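PDB 1H12: endo-1,4-beta-xylanase from Pseudoalteromonas haloplanktis, which hydrolyses internal beta-1,4 linkages of xylan as a cold-adapted endo-acting enzyme of glycoside hydrolase family 8. Local coordinates for residues 35-39 / 86-92; 96-100 / 149-153. One frame throughout, in Å; residues are numbered along the deposited sequence. Where two conformers were deposited one is given.

Contact 1 of 2, residues 35-39 / 86-92; sequences STFDN and AAVMLNK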
loop_
_atom_site.group_PDB
_atom_site.type_symbol
_atom_site.label_atom_id
_atom_site.label_comp_id
_atom_site.label_asym_id
_atom_site.label_seq_id
_atom_site.Cartn_x
_atom_site.Cartn_y
_atom_site.Cartn_z
ATOM N N SER A 35 -6.040 -19.033 -4.637
ATOM C CA SER A 35 -7.161 -18.723 -5.552
ATOM C C SER A 35 -7.388 -17.217 -5.701
ATOM O O SER A 35 -7.827 -16.777 -6.743
ATOM C CB SER A 35 -8.468 -19.406 -5.061
ATOM O OG SER A 35 -8.892 -18.895 -3.833
ATOM N N THR A 36 -7.110 -16.449 -4.659
ATOM C CA THR A 36 -7.232 -14.999 -4.728
ATOM C C THR A 36 -6.283 -14.503 -5.845
ATOM O O THR A 36 -6.696 -13.715 -6.703
ATOM C CB THR A 36 -6.926 -14.377 -3.407
ATOM O OG1 THR A 36 -7.915 -14.795 -2.412
ATOM C CG2 THR A 36 -6.949 -12.895 -3.444
ATOM N N PHE A 37 -5.028 -14.926 -5.820
ATOM C CA PHE A 37 -4.110 -14.499 -6.845
ATOM C C PHE A 37 -4.575 -15.004 -8.202
ATOM O O PHE A 37 -4.610 -14.247 -9.190
ATOM C CB PHE A 37 -2.678 -14.987 -6.554
ATOM C CG PHE A 37 -1.680 -14.464 -7.536
ATOM C CD1 PHE A 37 -1.462 -15.085 -8.755
ATOM C CD2 PHE A 37 -0.960 -13.318 -7.258
ATOM C CE1 PHE A 37 -0.583 -14.523 -9.690
ATOM C CE2 PHE A 37 -0.069 -12.783 -8.133
ATOM C CZ PHE A 37 0.125 -13.380 -9.368
ATOM N N ASP A 38 -4.963 -16.258 -8.291
ATOM C CA ASP A 38 -5.340 -16.821 -9.586
ATOM C C ASP A 38 -6.499 -16.126 -10.201
ATOM O O ASP A 38 -6.574 -15.960 -11.412
ATOM C CB ASP A 38 -5.663 -18.299 -9.435
ATOM C CG ASP A 38 -4.407 -19.157 -9.187
ATOM O OD1 ASP A 38 -3.284 -18.639 -9.311
ATOM O OD2 ASP A 38 -4.578 -20.329 -8.772
ATOM N N ASN A 39 -7.457 -15.721 -9.373
ATOM C CA ASN A 39 -8.619 -15.028 -9.918
ATOM C C ASN A 39 -8.324 -13.584 -10.283
ATOM O O ASN A 39 -8.843 -13.053 -11.262
ATOM C CB ASN A 39 -9.776 -15.044 -8.898
ATOM C CG ASN A 39 -10.351 -16.407 -8.666
ATOM O OD1 ASN A 39 -10.248 -17.257 -9.503
ATOM N ND2 ASN A 39 -10.997 -16.590 -7.466
ATOM N N ALA A 86 2.449 -8.412 -4.871
ATOM C CA ALA A 86 1.751 -9.657 -4.690
ATOM C C ALA A 86 2.409 -10.788 -5.447
ATOM O O ALA A 86 2.568 -11.914 -4.942
ATOM C CB ALA A 86 0.289 -9.497 -5.123
ATOM N N ALA A 87 2.783 -10.522 -6.698
ATOM C CA ALA A 87 3.409 -11.556 -7.523
ATOM C C ALA A 87 4.701 -12.074 -6.904
ATOM O O ALA A 87 4.939 -13.272 -6.859
ATOM C CB ALA A 87 3.624 -10.988 -8.939
ATOM N N VAL A 88 5.592 -11.174 -6.433
ATOM C CA VAL A 88 6.867 -11.661 -5.901
ATOM C C VAL A 88 6.635 -12.482 -4.644
ATOM O O VAL A 88 7.343 -13.469 -4.413
ATOM C CB VAL A 88 7.911 -10.559 -5.732
ATOM C CG1 VAL A 88 7.601 -9.569 -4.629
ATOM C CG2 VAL A 88 9.293 -11.155 -5.519
ATOM N N MET A 89 5.661 -12.131 -3.819
ATOM C CA MET A 89 5.415 -12.897 -2.604
ATOM C C MET A 89 4.971 -14.327 -2.896
ATOM O O MET A 89 5.221 -15.229 -2.083
ATOM C CB MET A 89 4.386 -12.212 -1.716
ATOM C CG MET A 89 4.841 -10.857 -1.145
ATOM S SD MET A 89 6.425 -10.974 -0.283
ATOM C CE MET A 89 6.809 -9.251 -0.223
ATOM N N LEU A 90 4.291 -14.544 -4.014
ATOM C CA LEU A 90 3.811 -15.879 -4.393
ATOM C C LEU A 90 4.662 -16.538 -5.453
ATOM O O LEU A 90 4.307 -17.618 -5.946
ATOM C CB LEU A 90 2.343 -15.806 -4.776
ATOM C CG LEU A 90 1.391 -15.427 -3.642
ATOM C CD1 LEU A 90 -0.009 -15.369 -4.136
ATOM C CD2 LEU A 90 1.475 -16.354 -2.439
ATOM N N ASN A 91 5.801 -15.984 -5.745
ATOM C CA ASN A 91 6.759 -16.603 -6.696
ATOM C C ASN A 91 6.196 -16.633 -8.122
ATOM O O ASN A 91 6.423 -17.574 -8.863
ATOM C CB ASN A 91 7.232 -17.986 -6.251
ATOM C CG ASN A 91 8.738 -18.153 -6.336
ATOM O OD1 ASN A 91 9.491 -17.188 -6.405
ATOM N ND2 ASN A 91 9.170 -19.429 -6.313
ATOM N N LYS A 92 5.476 -15.568 -8.503
ATOM C CA LYS A 92 4.791 -15.476 -9.793
ATOM C C LYS A 92 5.585 -14.580 -10.749
ATOM O O LYS A 92 5.279 -13.402 -10.950
ATOM C CB LYS A 92 3.372 -14.975 -9.599
ATOM C CG LYS A 92 2.550 -15.819 -8.639
ATOM C CD LYS A 92 2.196 -17.168 -9.224
ATOM C CE LYS A 92 1.300 -17.944 -8.320
ATOM N NZ LYS A 92 0.875 -19.193 -8.986
#
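Phe37 reaches across from helix 29-40 to the C-terminal end of helix 77-89, two helices of the (alpha/alpha)6 barrel that characterises family 8. That end closes in a Schellman motif: Lys92 N bonds back to Ala87 O and Asn91 N to Val88 O, with Asn91 at positive phi, and the chain turns so that Leu90 and Lys92 both face Phe37. Phe37 CB lies 3.6 Å from Leu90 CD1. The same methyl stays close to CG and CD2, so this one branch of leucine covers the root of the ring. With CG anti to the backbone N (chi1 -175°), the ring extends into the space between the two helices. On its far rim CE2 sits 3.7 Å from Ala87 CA, packing against the helix backbone as much as against the methyl of Ala87, and the Ala86 CB is a looser neighbour at 4.5 Å. CZ and CE1 lie beneath Lys92, modelled in two conformers. In the one described here Lys92 CG stands 3.8 Å from the ring centroid, 27° off the normal, a CH-pi contact over one face, displaced toward the rim. Putting an alanine at Phe37 would probably open a gap between the helices and leave the lysine methylenes without the surface they lie on. Phe41, just past the end of helix 29-40, stacks with the Phe37 ring. From its CG the lysine chain, bent at the second torsion, runs back along the ring, CE near Phe37 CD1, toward the exposed Asp38. Lys92 NZ ends 4.2 Å from Asp38 OD1, opposite charges too far apart for a salt bridge.

Contact 2 of 2, residues 96-100 / 149-153; sequences FDNLW and FAFAL
Leu153 lays its forked end against the indole of Trp100, and these two side chains have the most surface buried here, followed by Phe96. They join helix 93-107 to helix 143-160 within the (alpha/alpha)6 barrel. The short segments run roughly antiparallel, at 145°, with axes 12.3 Å apart, a spacing filled by large side chains. Leu153 CD2 sits 3.6 Å from the centroid of the five-membered ring of Trp100 and only 8° off its normal, a CH-pi contact squarely over the face. The other methyl, CD1, serves the six-membered ring, 3.7 Å from Trp100 CZ2, so the fork spans both halves of the indole. Leu153 CD2 also meets Phe96, at the ring edge and near its plane, 4.0 Å from Phe96 CZ. One methyl thus touches a face and an edge at once. With CG anti to the backbone N, the Phe96 ring reaches out to helix 143-160, where CE2 lies 3.7 Å from Ala152 O and a little farther from Ala152 CB. At the other end of the contact Trp100 CZ3 comes over one face of Phe149, the two planes inclined at 58°. Trp160 and Phe166 add edge-to-face partners to Phe96 and Trp100 respectively. The indole NE1 gives its hydrogen bond to Asp171 OD2 on helix 168-182, which probably helps to fix the turn of the ring that Leu153 covers. Buried throughout, the contact therefore rests on hydrophobic fit and methyl-to-ring attraction, with the polar demand of the tryptophan met from a third helix.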
loop_
_atom_site.group_PDB
_atom_site.type_symbol
_atom_site.label_atom_id
_atom_site.label_comp_id
_atom_site.label_asym_id
_atom_site.label_seq_id
_atom_site.Cartn_x
_atom_site.Cartn_y
_atom_site.Cartn_z
ATOM N N PHE A 96 4.956 -10.813 -12.565
ATOM C CA PHE A 96 5.819 -9.735 -12.101
ATOM C C PHE A 96 6.475 -9.048 -13.288
ATOM O O PHE A 96 6.439 -7.805 -13.418
ATOM C CB PHE A 96 6.859 -10.271 -11.146
ATOM C CG PHE A 96 7.732 -9.214 -10.531
ATOM C CD1 PHE A 96 8.740 -8.605 -11.252
ATOM C CD2 PHE A 96 7.526 -8.853 -9.217
ATOM C CE1 PHE A 96 9.485 -7.603 -10.676
ATOM C CE2 PHE A 96 8.299 -7.896 -8.628
ATOM C CZ PHE A 96 9.287 -7.259 -9.355
ATOM N N ASP A 97 7.100 -9.827 -14.137
ATOM C CA ASP A 97 7.886 -9.289 -15.235
ATOM C C ASP A 97 7.011 -8.536 -16.233
ATOM O O ASP A 97 7.393 -7.506 -16.760
ATOM C CB ASP A 97 8.645 -10.395 -15.934
ATOM C CG ASP A 97 9.828 -10.911 -15.161
ATOM O OD1 ASP A 97 10.129 -10.365 -14.076
ATOM O OD2 ASP A 97 10.476 -11.886 -15.619
ATOM N N ASN A 98 5.818 -9.055 -16.488
ATOM C CA ASN A 98 4.917 -8.399 -17.402
ATOM C C ASN A 98 4.458 -7.045 -16.896
ATOM O O ASN A 98 4.307 -6.079 -17.650
ATOM C CB ASN A 98 3.720 -9.300 -17.764
ATOM C CG ASN A 98 4.090 -10.514 -18.591
ATOM O OD1 ASN A 98 5.147 -10.539 -19.241
ATOM N ND2 ASN A 98 3.203 -11.506 -18.580
ATOM N N LEU A 99 4.191 -6.970 -15.575
ATOM C CA LEU A 99 3.826 -5.702 -14.962
ATOM C C LEU A 99 5.004 -4.740 -14.934
ATOM O O LEU A 99 4.838 -3.539 -15.194
ATOM C CB LEU A 99 3.321 -5.930 -13.520
ATOM C CG LEU A 99 1.974 -6.643 -13.390
ATOM C CD1 LEU A 99 1.701 -6.865 -11.913
ATOM C CD2 LEU A 99 0.839 -5.859 -14.023
ATOM N N TRP A 100 6.193 -5.204 -14.578
ATOM C CA TRP A 100 7.350 -4.317 -14.489
ATOM C C TRP A 100 7.739 -3.791 -15.880
ATOM O O TRP A 100 8.064 -2.620 -16.043
ATOM C CB TRP A 100 8.525 -5.005 -13.782
ATOM C CG TRP A 100 9.746 -4.176 -13.678
ATOM C CD1 TRP A 100 10.981 -4.538 -14.074
ATOM C CD2 TRP A 100 9.861 -2.806 -13.226
ATOM N NE1 TRP A 100 11.864 -3.505 -13.907
ATOM C CE2 TRP A 100 11.191 -2.432 -13.381
ATOM C CE3 TRP A 100 8.975 -1.845 -12.692
ATOM C CZ2 TRP A 100 11.628 -1.131 -13.117
ATOM C CZ3 TRP A 100 9.416 -0.588 -12.410
ATOM C CH2 TRP A 100 10.735 -0.216 -12.630
ATOM N N PHE A 149 7.378 -0.171 -5.856
ATOM C CA PHE A 149 8.181 -0.696 -6.925
ATOM C C PHE A 149 9.565 -1.077 -6.420
ATOM O O PHE A 149 10.096 -2.145 -6.744
ATOM C CB PHE A 149 8.373 0.307 -8.085
ATOM C CG PHE A 149 7.182 0.565 -8.995
ATOM C CD1 PHE A 149 6.421 -0.473 -9.523
ATOM C CD2 PHE A 149 6.889 1.842 -9.422
ATOM C CE1 PHE A 149 5.416 -0.230 -10.416
ATOM C CE2 PHE A 149 5.876 2.086 -10.329
ATOM C CZ PHE A 149 5.133 1.034 -10.822
ATOM N N ALA A 150 10.196 -0.166 -5.645
ATOM C CA ALA A 150 11.535 -0.467 -5.124
ATOM C C ALA A 150 11.525 -1.704 -4.253
ATOM O O ALA A 150 12.395 -2.574 -4.360
ATOM C CB ALA A 150 12.053 0.719 -4.345
ATOM N N PHE A 151 10.546 -1.773 -3.360
ATOM C CA PHE A 151 10.378 -2.925 -2.484
ATOM C C PHE A 151 10.245 -4.218 -3.306
ATOM O O PHE A 151 10.922 -5.222 -3.053
ATOM C CB PHE A 151 9.165 -2.715 -1.587
ATOM C CG PHE A 151 8.888 -3.869 -0.675
ATOM C CD1 PHE A 151 9.670 -4.123 0.458
ATOM C CD2 PHE A 151 7.835 -4.724 -0.928
ATOM C CE1 PHE A 151 9.453 -5.190 1.266
ATOM C CE2 PHE A 151 7.574 -5.797 -0.114
ATOM C CZ PHE A 151 8.396 -6.044 0.992
ATOM N N ALA A 152 9.325 -4.219 -4.258
ATOM C CA ALA A 152 9.079 -5.397 -5.036
ATOM C C ALA A 152 10.285 -5.836 -5.848
ATOM O O ALA A 152 10.603 -7.034 -5.928
ATOM C CB ALA A 152 7.866 -5.149 -5.940
ATOM N N LEU A 153 11.000 -4.883 -6.448
ATOM C CA LEU A 153 12.187 -5.159 -7.244
ATOM C C LEU A 153 13.329 -5.743 -6.407
ATOM O O LEU A 153 14.038 -6.663 -6.848
ATOM C CB LEU A 153 12.615 -3.913 -7.998
ATOM C CG LEU A 153 11.693 -3.513 -9.151
ATOM C CD1 LEU A 153 11.928 -2.053 -9.509
ATOM C CD2 LEU A 153 11.884 -4.404 -10.372
#

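How the contacts relate
The contacts follow one another along the chain, contact 1 closing at Lys92 just before contact 2 opens on the next helix, and their centres lie about 13 Å apart. They touch through helix 77-89: Met89 CE meets Phe151 CE2 at 3.5 Å, while Val88 CB packs on Phe96 CD2 at 3.9 Å. Helix 77-89 thus bears on helix 29-40 at one flank and on both helices of contact 2. No residue of either contact belongs to the xylose pocket of Gln327, Gly341, Glu342, Tyr378 and Asn382. Contact 1 is linked to it through helix 379-392, which carries Asn382 and packs against Thr36 with Tyr386 and Met387, against Ala86 with Met387 and against Leu90 with Leu391.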